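Local coordinates for tailspike protein (Siphovirus 9NA, PDB 3RIQ) that probably recognises and cleaves the lipopolysaccharide receptor on Salmonella as an endorhamnosidase, acting through a trimeric right-handed beta-helix, at residues E179-F184 with N205-G210; G210-G215 with R236-Y241. One frame throughout, in Å; residues are numbered along the deposited sequence.

Overall arrangement
Residues 179-241 are a worked example of how a beta-helix lays each turn of its chain against the next. Following the chain from its N-terminal side, the corner after strand 176-179 pairs with strand 206-208 in interaction 1, closing one coil of the chain. Gly-210 belongs to both contacts: where interaction 1 ends, interaction 2 begins, closing the next coil by laying 210-215 on 236-241. The contacts therefore run in series, neither enclosing nor crossing the other, with centres about 8 Å apart. Backbone hydrogen bonds, from Glu-211 N to Pro-181 O and probably from Gly-209 N to Arg-236 O, join them, and both contacts reach the second subunit of the trimer.

Interaction 1: residues E179-F184 with N205-G210; sequences ESPRNF and NKVVGG
Glu-179 and Val-208 form a parallel beta bridge, their CA atoms 5.0 Å apart, just where both segments leave their strands and bend into a corner. The pairing is fastened by one backbone hydrogen bond, from Ser-180 N to Val-208 O at 2.8 Å. The same oxygen also receives a CA-H...O contact from Glu-179 CA at 3.3 Å. Glu-179 and Val-208 send their side chains to the same face, where the extended chain of Glu-179 carries OE2 away to His-160 of the third subunit.

Pro-181 supplies most of the side-chain contact. Its CG and CD edge rests against CG1 of Val-207, with CD 4.0 Å from that methyl, the two side chains crossing at a slant. Val-207 holds CG1 anti to its own backbone N (chi1 178°), which brings this branch to the proline. Pro-181 CD also sits 3.2 Å from Gly-209 O, a buried carbonyl oxygen that has no hydrogen-bonding partner in the model.

Successive coils of a right-handed beta-helix meet here at a turn between faces, with strand 176-179 stacked on strand 206-208 before the corner and strand 184-194 on strand 211-214 beyond it. Gly-209 and Gly-210, both at positive phi, let 205-210 round this bend close against Ser-180 and Pro-181. Gly-210 CA comes within 3.1 Å of Pro-181 O in a second CA-H...O contact. On the interior side Val-207 packs on Ile-191 and Phe-193 while Pro-181 touches Ile-212; Ser-180 instead meets Leu-177 of the second subunit.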
loop_
_atom_site.group_PDB
_atom_site.type_symbol
_atom_site.label_atom_id
_atom_site.label_comp_id
_atom_site.label_asym_id
_atom_site.label_seq_id
_atom_site.Cartn_x
_atom_site.Cartn_y
_atom_site.Cartn_z
ATOM N N GLU A 179 -22.924 -1.774 4.267
ATOM C CA GLU A 179 -22.049 -2.492 3.336
ATOM C C GLU A 179 -22.396 -2.157 1.897
ATOM O O GLU A 179 -23.558 -2.250 1.490
ATOM C CB GLU A 179 -22.175 -4.001 3.506
ATOM C CG GLU A 179 -21.548 -4.473 4.843
ATOM C CD GLU A 179 -21.603 -5.987 5.060
ATOM O OE1 GLU A 179 -22.531 -6.655 4.530
ATOM O OE2 GLU A 179 -20.751 -6.496 5.822
ATOM N N SER A 180 -21.374 -1.750 1.144
ATOM C CA SER A 180 -21.465 -1.653 -0.312
ATOM C C SER A 180 -22.640 -0.828 -0.870
ATOM O O SER A 180 -23.424 -1.333 -1.689
ATOM C CB SER A 180 -21.455 -3.058 -0.931
ATOM O OG SER A 180 -21.496 -2.947 -2.334
ATOM N N PRO A 181 -22.743 0.459 -0.470
ATOM C CA PRO A 181 -23.677 1.311 -1.222
ATOM C C PRO A 181 -23.370 1.193 -2.724
ATOM O O PRO A 181 -22.191 1.122 -3.128
ATOM C CB PRO A 181 -23.344 2.731 -0.717
ATOM C CG PRO A 181 -21.915 2.624 -0.136
ATOM C CD PRO A 181 -21.869 1.222 0.451
ATOM N N ARG A 182 -24.415 1.191 -3.550
ATOM C CA ARG A 182 -24.219 1.014 -4.997
ATOM C C ARG A 182 -25.460 1.467 -5.733
ATOM O O ARG A 182 -26.509 1.605 -5.096
ATOM C CB ARG A 182 -23.937 -0.458 -5.295
ATOM C CG ARG A 182 -25.012 -1.454 -4.798
ATOM C CD ARG A 182 -24.510 -2.923 -4.959
ATOM N NE ARG A 182 -24.374 -3.307 -6.356
ATOM C CZ ARG A 182 -25.371 -3.796 -7.096
ATOM N NH1 ARG A 182 -26.612 -3.900 -6.584
ATOM N NH2 ARG A 182 -25.154 -4.108 -8.379
ATOM N N ASN A 183 -25.345 1.735 -7.042
ATOM C CA ASN A 183 -26.431 2.432 -7.736
ATOM C C ASN A 183 -26.931 3.614 -6.891
ATOM O O ASN A 183 -28.145 3.750 -6.627
ATOM C CB ASN A 183 -27.574 1.466 -8.037
ATOM C CG ASN A 183 -27.113 0.252 -8.809
ATOM O OD1 ASN A 183 -26.460 0.381 -9.840
ATOM N ND2 ASN A 183 -27.481 -0.951 -8.325
ATOM N N PHE A 184 -25.976 4.418 -6.424
ATOM C CA PHE A 184 -26.221 5.380 -5.344
ATOM C C PHE A 184 -25.902 6.802 -5.815
ATOM O O PHE A 184 -24.736 7.221 -5.844
ATOM C CB PHE A 184 -25.382 4.965 -4.131
ATOM C CG PHE A 184 -25.777 5.606 -2.824
ATOM C CD1 PHE A 184 -26.116 4.810 -1.730
ATOM C CD2 PHE A 184 -25.830 7.005 -2.676
ATOM C CE1 PHE A 184 -26.457 5.395 -0.482
ATOM C CE2 PHE A 184 -26.195 7.603 -1.448
ATOM C CZ PHE A 184 -26.496 6.811 -0.341
ATOM N N ASN A 205 -20.091 3.121 13.962
ATOM C CA ASN A 205 -20.839 3.442 12.754
ATOM C C ASN A 205 -19.840 3.474 11.610
ATOM O O ASN A 205 -18.801 4.191 11.662
ATOM C CB ASN A 205 -21.514 4.791 12.898
ATOM C CG ASN A 205 -22.600 4.768 13.953
ATOM O OD1 ASN A 205 -23.363 3.785 14.051
ATOM N ND2 ASN A 205 -22.740 5.886 14.673
ATOM N N LYS A 206 -20.091 2.663 10.600
ATOM C CA LYS A 206 -19.100 2.460 9.529
ATOM C C LYS A 206 -19.735 2.200 8.165
ATOM O O LYS A 206 -20.849 1.628 8.088
ATOM C CB LYS A 206 -18.135 1.340 9.911
ATOM C CG LYS A 206 -18.656 -0.025 9.916
ATOM C CD LYS A 206 -17.572 -0.976 10.448
ATOM C CE LYS A 206 -17.202 -0.575 11.884
ATOM N NZ LYS A 206 -16.207 -1.433 12.508
ATOM N N VAL A 207 -19.040 2.604 7.112
ATOM C CA VAL A 207 -19.390 2.226 5.743
ATOM C C VAL A 207 -18.228 1.390 5.219
ATOM O O VAL A 207 -17.051 1.796 5.353
ATOM C CB VAL A 207 -19.579 3.493 4.877
ATOM C CG1 VAL A 207 -19.902 3.153 3.384
ATOM C CG2 VAL A 207 -20.707 4.394 5.499
ATOM N N VAL A 208 -18.532 0.254 4.577
ATOM C CA VAL A 208 -17.487 -0.621 3.994
ATOM C C VAL A 208 -17.900 -1.038 2.598
ATOM O O VAL A 208 -18.930 -1.703 2.448
ATOM C CB VAL A 208 -17.303 -1.909 4.867
ATOM C CG1 VAL A 208 -16.231 -2.832 4.249
ATOM C CG2 VAL A 208 -16.975 -1.532 6.328
ATOM N N GLY A 209 -17.089 -0.684 1.584
ATOM C CA GLY A 209 -17.390 -1.136 0.216
ATOM C C GLY A 209 -18.159 -0.111 -0.574
ATOM O O GLY A 209 -18.723 0.834 0.011
ATOM N N GLY A 210 -18.224 -0.320 -1.903
ATOM C CA GLY A 210 -19.177 0.391 -2.747
ATOM C C GLY A 210 -18.742 1.736 -3.288
ATOM O O GLY A 210 -17.547 2.084 -3.313
#

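Interaction 2: residues G210-G215 with R236-Y241; sequences GEIKYG and RDLISY
This is a buried parallel strand pairing within the beta-helix of one subunit, with Glu-211, Ile-212 and Lys-213 in register with Ile-239, Ser-240 and Tyr-241. Four backbone hydrogen bonds alternate across it, from Ile-239 N to Gly-210 O through to Tyr-214 N to Tyr-241 O at 2.8 Å. The strand axes run 4.9 Å apart and 6° from parallel, the rung-on-rung stacking of a right-handed beta-helix. Inside, Ile-212 CD1 meets Leu-238 CD1 at 4.2 Å, and Ile-212 also packs on Phe-184 and Ile-191.

On the other face Glu-211 has CG anti to the backbone N (chi1 -180°), and its extended chain carries CD to 3.6 Å from Ile-239 CG2, while OE2 reaches Tyr-241 CB at 3.4 Å. Lys-213 CG touches the Tyr-241 ring at its edge, and Lys-213 NZ forms salt bridges with Asp-230 and Asp-232 of the second subunit.

Tyr-214 and Tyr-241 point the same way, their rings oblique with planes at 70°. One water lies 2.7 Å from Tyr-214 OH and 2.8 Å from Tyr-241 OH; Arg-242 also binds Tyr-214 OH. Another water donates to both Gly-210 O and Asp-237 O, beside the corner at Asp-237.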
loop_
_atom_site.group_PDB
_atom_site.type_symbol
_atom_site.label_atom_id
_atom_site.label_comp_id
_atom_site.label_asym_id
_atom_site.label_seq_id
_atom_site.Cartn_x
_atom_site.Cartn_y
_atom_site.Cartn_z
ATOM N N GLY A 210 -18.224 -0.320 -1.903
ATOM C CA GLY A 210 -19.177 0.391 -2.747
ATOM C C GLY A 210 -18.742 1.736 -3.288
ATOM O O GLY A 210 -17.547 2.084 -3.313
ATOM N N GLU A 211 -19.735 2.483 -3.730
ATOM C CA GLU A 211 -19.539 3.744 -4.435
ATOM C C GLU A 211 -20.736 4.648 -4.214
ATOM O O GLU A 211 -21.905 4.186 -4.297
ATOM C CB GLU A 211 -19.317 3.525 -5.951
ATOM C CG GLU A 211 -19.102 4.849 -6.706
ATOM C CD GLU A 211 -18.387 4.710 -8.056
ATOM O OE1 GLU A 211 -18.033 3.558 -8.449
ATOM O OE2 GLU A 211 -18.153 5.774 -8.726
ATOM N N ILE A 212 -20.461 5.913 -3.910
ATOM C CA ILE A 212 -21.493 6.945 -3.747
ATOM C C ILE A 212 -21.152 8.062 -4.731
ATOM O O ILE A 212 -19.990 8.499 -4.791
ATOM C CB ILE A 212 -21.484 7.464 -2.268
ATOM C CG1 ILE A 212 -22.020 6.340 -1.336
ATOM C CG2 ILE A 212 -22.295 8.779 -2.128
ATOM C CD1 ILE A 212 -21.755 6.579 0.110
ATOM N N LYS A 213 -22.166 8.541 -5.452
ATOM C CA LYS A 213 -22.008 9.491 -6.556
ATOM C C LYS A 213 -22.810 10.759 -6.329
ATOM O O LYS A 213 -23.972 10.702 -5.885
ATOM C CB LYS A 213 -22.507 8.855 -7.859
ATOM C CG LYS A 213 -21.918 7.486 -8.129
ATOM C CD LYS A 213 -22.394 6.926 -9.491
ATOM C CE LYS A 213 -21.832 5.517 -9.674
ATOM N NZ LYS A 213 -22.185 4.900 -11.010
ATOM N N TYR A 214 -22.208 11.904 -6.642
ATOM C CA TYR A 214 -22.917 13.201 -6.562
ATOM C C TYR A 214 -23.475 13.489 -5.151
ATOM O O TYR A 214 -22.824 13.157 -4.163
ATOM C CB TYR A 214 -23.954 13.382 -7.699
ATOM C CG TYR A 214 -23.301 13.309 -9.066
ATOM C CD1 TYR A 214 -22.583 14.406 -9.574
ATOM C CD2 TYR A 214 -23.366 12.144 -9.848
ATOM C CE1 TYR A 214 -21.939 14.349 -10.829
ATOM C CE2 TYR A 214 -22.734 12.059 -11.131
ATOM C CZ TYR A 214 -22.018 13.172 -11.600
ATOM O OH TYR A 214 -21.408 13.117 -12.829
ATOM N N GLY A 215 -24.639 14.144 -5.071
ATOM C CA GLY A 215 -25.079 14.760 -3.807
ATOM C C GLY A 215 -24.393 16.068 -3.538
ATOM O O GLY A 215 -23.248 16.285 -3.965
ATOM N N ARG A 236 -14.245 2.305 4.956
ATOM C CA ARG A 236 -13.249 1.425 4.315
ATOM C C ARG A 236 -13.705 1.026 2.919
ATOM O O ARG A 236 -14.899 0.742 2.743
ATOM C CB ARG A 236 -13.003 0.174 5.174
ATOM C CG ARG A 236 -12.020 -0.810 4.537
ATOM C CD ARG A 236 -11.553 -1.906 5.478
ATOM N NE ARG A 236 -12.600 -2.700 6.144
ATOM C CZ ARG A 236 -13.132 -3.821 5.648
ATOM N NH1 ARG A 236 -12.809 -4.218 4.406
ATOM N NH2 ARG A 236 -13.994 -4.551 6.386
ATOM N N ASP A 237 -12.774 1.050 1.945
ATOM C CA ASP A 237 -13.033 0.498 0.574
ATOM C C ASP A 237 -14.199 1.194 -0.114
ATOM O O ASP A 237 -15.143 0.522 -0.581
ATOM C CB ASP A 237 -13.315 -1.007 0.629
ATOM C CG ASP A 237 -12.146 -1.813 1.143
ATOM O OD1 ASP A 237 -10.992 -1.373 0.995
ATOM O OD2 ASP A 237 -12.390 -2.924 1.681
ATOM N N LEU A 238 -14.157 2.530 -0.173
ATOM C CA LEU A 238 -15.239 3.303 -0.804
ATOM C C LEU A 238 -14.691 4.098 -1.993
ATOM O O LEU A 238 -13.571 4.626 -1.935
ATOM C CB LEU A 238 -15.817 4.301 0.226
ATOM C CG LEU A 238 -16.940 5.202 -0.287
ATOM C CD1 LEU A 238 -18.214 4.398 -0.571
ATOM C CD2 LEU A 238 -17.208 6.318 0.729
ATOM N N ILE A 239 -15.490 4.199 -3.049
ATOM C CA ILE A 239 -15.226 5.182 -4.140
ATOM C C ILE A 239 -16.225 6.317 -3.938
ATOM O O ILE A 239 -17.430 6.065 -3.876
ATOM C CB ILE A 239 -15.395 4.541 -5.546
ATOM C CG1 ILE A 239 -14.393 3.390 -5.728
ATOM C CG2 ILE A 239 -15.233 5.609 -6.609
ATOM C CD1 ILE A 239 -14.623 2.568 -6.969
ATOM N N SER A 240 -15.743 7.554 -3.837
ATOM C CA SER A 240 -16.590 8.748 -3.680
ATOM C C SER A 240 -16.433 9.546 -4.962
ATOM O O SER A 240 -15.309 10.017 -5.269
ATOM C CB SER A 240 -16.090 9.558 -2.488
ATOM O OG SER A 240 -16.781 10.787 -2.391
ATOM N N TYR A 241 -17.517 9.670 -5.736
ATOM C CA TYR A 241 -17.412 10.217 -7.102
ATOM C C TYR A 241 -18.211 11.491 -7.294
ATOM O O TYR A 241 -19.449 11.470 -7.184
ATOM C CB TYR A 241 -17.944 9.154 -8.080
ATOM C CG TYR A 241 -18.091 9.614 -9.524
ATOM C CD1 TYR A 241 -16.984 10.067 -10.280
ATOM C CD2 TYR A 241 -19.350 9.557 -10.146
ATOM C CE1 TYR A 241 -17.139 10.466 -11.620
ATOM C CE2 TYR A 241 -19.518 9.955 -11.497
ATOM C CZ TYR A 241 -18.390 10.398 -12.216
ATOM O OH TYR A 241 -18.486 10.771 -13.546
HETATM O O HOH W 1 -15.319 0.457 -3.336
HETATM O O HOH W 2 -21.215 10.930 -14.329
#